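Local coordinates for protein transcriptional regulator, AsnC family (Agrobacterium tumefaciens str. C58, PDB 3I4P) that probably regulates transcription as an Lrp/AsnC-family protein, binding specific DNA sequences through a winged helix-turn-helix domain, and also binds calcium, at residues Glu91-Tyr96 and Arg107-Asp112; Arg6-Ile11 and Val27-Thr32. All blocks are in the same frame, centred on the assembly; numbering follows the deposited sequence.

Interaction 1: residues Glu91-Tyr96 and Arg107-Asp112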
# COMPACT_ATOMS: atom_id res chain seq x y z
N GLU A 91 15.11 -25.50 4.76
CA GLU A 91 14.96 -24.21 5.38
C GLU A 91 13.52 -23.72 5.39
O GLU A 91 13.24 -22.83 6.15
CB GLU A 91 15.80 -23.12 4.71
CG GLU A 91 17.27 -23.40 4.70
CD GLU A 91 17.73 -24.20 3.47
OE1 GLU A 91 16.89 -24.72 2.69
OE2 GLU A 91 18.97 -24.32 3.30
N VAL A 92 12.63 -24.26 4.57
CA VAL A 92 11.24 -23.80 4.58
C VAL A 92 10.54 -24.66 5.64
O VAL A 92 10.24 -25.85 5.41
CB VAL A 92 10.55 -23.95 3.21
CG1 VAL A 92 9.05 -23.56 3.31
CG2 VAL A 92 11.34 -23.17 2.15
N VAL A 93 10.33 -24.07 6.81
CA VAL A 93 9.86 -24.88 7.91
C VAL A 93 8.33 -24.82 8.00
O VAL A 93 7.68 -25.72 8.60
CB VAL A 93 10.59 -24.57 9.23
CG1 VAL A 93 12.06 -25.10 9.15
CG2 VAL A 93 10.50 -23.13 9.58
N GLU A 94 7.74 -23.80 7.38
CA GLU A 94 6.29 -23.65 7.35
C GLU A 94 5.95 -23.02 6.04
O GLU A 94 6.68 -22.18 5.56
CB GLU A 94 5.76 -22.79 8.51
CG GLU A 94 6.01 -23.37 9.85
CD GLU A 94 5.57 -22.46 11.03
OE1 GLU A 94 4.56 -21.74 10.90
OE2 GLU A 94 6.25 -22.52 12.08
N PHE A 95 4.81 -23.42 5.49
CA PHE A 95 4.44 -23.04 4.12
C PHE A 95 2.93 -23.08 4.02
O PHE A 95 2.31 -24.14 4.24
CB PHE A 95 5.10 -24.05 3.17
CG PHE A 95 4.84 -23.83 1.70
CD1 PHE A 95 4.48 -22.59 1.18
CD2 PHE A 95 5.05 -24.87 0.83
CE1 PHE A 95 4.31 -22.42 -0.21
CE2 PHE A 95 4.85 -24.70 -0.55
CZ PHE A 95 4.50 -23.47 -1.07
N TYR A 96 2.35 -21.92 3.71
CA TYR A 96 0.91 -21.76 3.67
C TYR A 96 0.46 -21.13 2.40
O TYR A 96 1.07 -20.16 1.91
CB TYR A 96 0.38 -20.86 4.82
CG TYR A 96 0.66 -21.40 6.17
CD1 TYR A 96 -0.26 -22.21 6.83
CD2 TYR A 96 1.87 -21.16 6.78
CE1 TYR A 96 0.03 -22.72 8.06
CE2 TYR A 96 2.17 -21.69 7.99
CZ TYR A 96 1.26 -22.47 8.63
OH TYR A 96 1.61 -22.98 9.85
N ARG A 107 7.72 -19.51 6.22
CA ARG A 107 8.69 -19.24 7.28
C ARG A 107 9.97 -20.00 7.02
O ARG A 107 9.94 -21.23 6.85
CB ARG A 107 8.18 -19.65 8.65
CG ARG A 107 9.08 -19.16 9.74
CD ARG A 107 8.45 -19.22 11.14
NE ARG A 107 8.55 -20.55 11.73
CZ ARG A 107 9.60 -21.06 12.40
NH1 ARG A 107 9.50 -22.30 12.88
NH2 ARG A 107 10.71 -20.40 12.60
N VAL A 108 11.06 -19.26 6.98
CA VAL A 108 12.38 -19.77 6.59
C VAL A 108 13.32 -19.51 7.75
O VAL A 108 13.26 -18.46 8.38
CB VAL A 108 12.91 -19.05 5.27
CG1 VAL A 108 14.41 -19.35 4.98
CG2 VAL A 108 12.00 -19.41 4.06
N VAL A 109 14.17 -20.49 8.05
CA VAL A 109 15.21 -20.33 9.09
C VAL A 109 16.64 -20.54 8.48
O VAL A 109 16.87 -21.45 7.66
CB VAL A 109 14.94 -21.23 10.34
CG1 VAL A 109 13.55 -20.85 11.01
CG2 VAL A 109 14.96 -22.68 9.97
N VAL A 110 17.55 -19.67 8.89
CA VAL A 110 18.92 -19.58 8.39
C VAL A 110 19.76 -18.93 9.51
O VAL A 110 19.19 -18.35 10.45
CB VAL A 110 19.01 -18.75 7.05
CG1 VAL A 110 18.42 -19.52 5.86
CG2 VAL A 110 18.36 -17.37 7.19
N PRO A 111 21.11 -19.02 9.42
CA PRO A 111 21.97 -18.34 10.43
C PRO A 111 22.05 -16.81 10.28
O PRO A 111 22.23 -16.11 11.29
CB PRO A 111 23.35 -18.96 10.20
CG PRO A 111 23.31 -19.46 8.77
CD PRO A 111 21.89 -19.93 8.57
N ASP A 112 21.94 -16.31 9.06
CA ASP A 112 22.22 -14.89 8.78
C ASP A 112 21.65 -14.44 7.43
O ASP A 112 21.14 -15.26 6.66
CB ASP A 112 23.73 -14.59 8.87
CG ASP A 112 24.60 -15.52 8.02
OD1 ASP A 112 24.17 -15.99 6.94
OD2 ASP A 112 25.76 -15.76 8.44
O HOH W 1 8.09 -24.78 12.73
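V93 and E94 together oppose the single residue R107 on the neighbouring antiparallel strand, and the backbone bonds give the evidence. V93 N donates to R107 O at 2.9 Å, while E94 N reaches the same oxygen in a weak bond. In return R107 N donates to E94 O at 2.9 Å. Beyond the doubled position, V109 N meets E91 O at 3.2 Å, and V108 CA brings a CH contact to that same oxygen.

Two residues set against one, with the register shifting by one between V92 and E94, define a classic beta bulge. It sits in the hairpin of strands 92-98 and 104-110 of the Lrp/AsnC ligand-binding domain, where E94 to Y96 also pair with a strand of the second subunit.

The charged contact is a salt bridge, R107 NE to E94 OE2, 3.0 Å. Its donor side is regular, OE2 lying 8° from the guanidinium plane, but the carboxylate is met from above, NE standing 73° out of its plane. Water 1 accepts from R107 NH1 and donates to E94 OE2, closing a small ring.

Methyl packing completes the contact: V93 CG2 sits over the centre of one guanidinium face, 3.5 Å above its plane; the bend at chi3 (82°) of R107 turns that face to the methyl. V93 CG1 touches V109 CG2 at 3.9 Å.

Interaction 2: residues Arg6-Ile11 and Val27-Thr32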
# COMPACT_ATOMS: atom_id res chain seq x y z
N ARG A 6 -7.76 -35.39 26.98
CA ARG A 6 -7.22 -34.05 26.97
C ARG A 6 -6.09 -33.83 28.00
O ARG A 6 -5.05 -33.22 27.65
CB ARG A 6 -8.32 -33.03 27.16
CG ARG A 6 -7.84 -31.58 27.01
CD ARG A 6 -8.85 -30.62 27.56
NE ARG A 6 -9.73 -30.14 26.53
CZ ARG A 6 -10.99 -29.77 26.72
NH1 ARG A 6 -11.57 -29.87 27.92
NH2 ARG A 6 -11.70 -29.34 25.68
N LYS A 7 -6.29 -34.31 29.24
CA LYS A 7 -5.26 -34.23 30.28
C LYS A 7 -3.98 -34.95 29.84
O LYS A 7 -2.90 -34.44 30.04
CB LYS A 7 -5.72 -34.86 31.60
CG LYS A 7 -6.71 -34.04 32.42
CD LYS A 7 -7.43 -34.93 33.44
CE LYS A 7 -7.66 -34.26 34.79
NZ LYS A 7 -6.71 -34.82 35.84
N ILE A 8 -4.13 -36.12 29.22
CA ILE A 8 -2.99 -36.88 28.68
C ILE A 8 -2.24 -36.08 27.59
O ILE A 8 -1.04 -35.90 27.68
CB ILE A 8 -3.41 -38.31 28.16
CG1 ILE A 8 -3.89 -39.19 29.33
CG2 ILE A 8 -2.24 -39.00 27.40
CD1 ILE A 8 -4.64 -40.49 28.92
N LEU A 9 -2.99 -35.59 26.61
CA LEU A 9 -2.43 -34.79 25.51
C LEU A 9 -1.77 -33.50 25.95
O LEU A 9 -0.76 -33.06 25.37
CB LEU A 9 -3.51 -34.48 24.46
CG LEU A 9 -4.07 -35.68 23.70
CD1 LEU A 9 -5.24 -35.26 22.80
CD2 LEU A 9 -2.97 -36.44 22.94
N ARG A 10 -2.31 -32.88 26.99
CA ARG A 10 -1.74 -31.62 27.48
C ARG A 10 -0.31 -31.81 28.00
O ARG A 10 0.56 -30.93 27.82
CB ARG A 10 -2.65 -31.06 28.55
CG ARG A 10 -2.20 -29.78 29.22
CD ARG A 10 -3.48 -29.18 29.98
NE ARG A 10 -4.39 -28.53 29.01
CZ ARG A 10 -5.72 -28.57 29.01
NH1 ARG A 10 -6.40 -29.27 29.94
NH2 ARG A 10 -6.40 -27.90 28.07
N ILE A 11 -0.07 -32.96 28.63
CA ILE A 11 1.26 -33.29 29.11
C ILE A 11 2.12 -33.77 27.92
O ILE A 11 3.26 -33.33 27.79
CB ILE A 11 1.22 -34.35 30.22
CG1 ILE A 11 0.41 -33.82 31.41
CG2 ILE A 11 2.66 -34.75 30.63
CD1 ILE A 11 0.02 -34.85 32.45
N VAL A 27 -2.14 -37.82 35.61
CA VAL A 27 -3.53 -37.64 35.15
C VAL A 27 -4.63 -38.34 36.00
O VAL A 27 -5.80 -38.32 35.60
CB VAL A 27 -3.73 -38.07 33.67
CG1 VAL A 27 -2.83 -37.22 32.71
CG2 VAL A 27 -3.51 -39.56 33.48
N GLY A 28 -4.28 -38.96 37.13
CA GLY A 28 -5.26 -39.60 38.02
C GLY A 28 -5.73 -40.97 37.55
O GLY A 28 -6.82 -41.39 37.87
N LEU A 29 -4.88 -41.67 36.81
CA LEU A 29 -5.21 -42.95 36.17
C LEU A 29 -4.25 -44.07 36.58
O LEU A 29 -3.08 -43.83 36.90
CB LEU A 29 -5.15 -42.77 34.66
CG LEU A 29 -6.36 -42.93 33.72
CD1 LEU A 29 -7.71 -42.60 34.35
CD2 LEU A 29 -6.11 -42.13 32.44
N SER A 30 -4.76 -45.31 36.59
CA SER A 30 -3.87 -46.48 36.63
C SER A 30 -3.12 -46.59 35.29
O SER A 30 -3.51 -45.98 34.27
CB SER A 30 -4.62 -47.78 37.02
OG SER A 30 -5.54 -48.22 36.04
N THR A 31 -2.04 -47.35 35.29
CA THR A 31 -1.11 -47.37 34.16
C THR A 31 -1.72 -47.95 32.87
O THR A 31 -1.63 -47.35 31.83
CB THR A 31 0.19 -48.10 34.57
OG1 THR A 31 0.79 -47.37 35.66
CG2 THR A 31 1.18 -48.18 33.37
N THR A 32 -2.35 -49.12 32.96
CA THR A 32 -2.86 -49.79 31.76
C THR A 32 -3.89 -48.94 31.01
O THR A 32 -3.73 -48.73 29.82
CB THR A 32 -3.40 -51.19 32.05
OG1 THR A 32 -2.34 -51.96 32.62
CG2 THR A 32 -3.92 -51.89 30.78
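V27 packs against K7, I8 and I11, joining the first helix of the DNA-binding domain to the last turn of helix 20-27 and the turn after it. The domain is a winged helix-turn-helix, and G28 to S30 link helix 20-27 to helix 31-43, the latter being by family the likely recognition helix. G28 has positive phi (79°), and two bonds running back into the last turn make a Schellman motif there; the chain then leads through L29 to S30, at the N-cap position of helix 31-43.

From its CB, which points toward helix 3-12, the side chain of V27 divides into two methyls that share one neighbour, I8 CG1. V27 CG1 lies anti to the carbonyl carbon (chi1 -61°), and this rotation lays it against the backbone and side chains of the helix: it is 3.9 Å from K7 CB and also touches K7 C and I8 N. The same methyl meets I11 CD1 at 3.7 Å, one turn further along from K7. I8 CG1 is 4.1 Å from V27 CG1 and 4.2 Å from V27 CG2, and of the two methyls CG1 alone also reaches K7 and I11. The I8 and V27 side chains cross at about a right angle.

Further out, I8 CD1 extends to L29 CD2. I8 also touches R37, I38 and M41 of helix 31-43, which places it among all three elements of the motif, and I11 reaches L23 and K26 of helix 20-27. On the solvent-exposed side, K7 bends at chi3 and chi4 over the turn, bringing its NZ to 3.6 Å from V27 O, a proximity too long to count as a hydrogen bond.

Interaction 1 lies within the ligand-binding domain and interaction 2 within the DNA-binding domain, on opposite sides of the chain's centre; their nearest atoms are about 18 Å apart, and they hold no element in common. All eight touching residues of interaction 1 are buried, and its 400 Å² of buried surface combines strand-to-strand hydrogen bonds with an ion pair beside a subunit interface. Interaction 2 buries 219 Å² and is partly open, with K7 exposed; aliphatic side-chain contacts between a helix and a turn carry it, without hydrogen bonds between 6-11 and 27-32. Backbone pairing dominates 91-96 with 107-112, whereas 6-11 and 27-32 meet through side-chain packing.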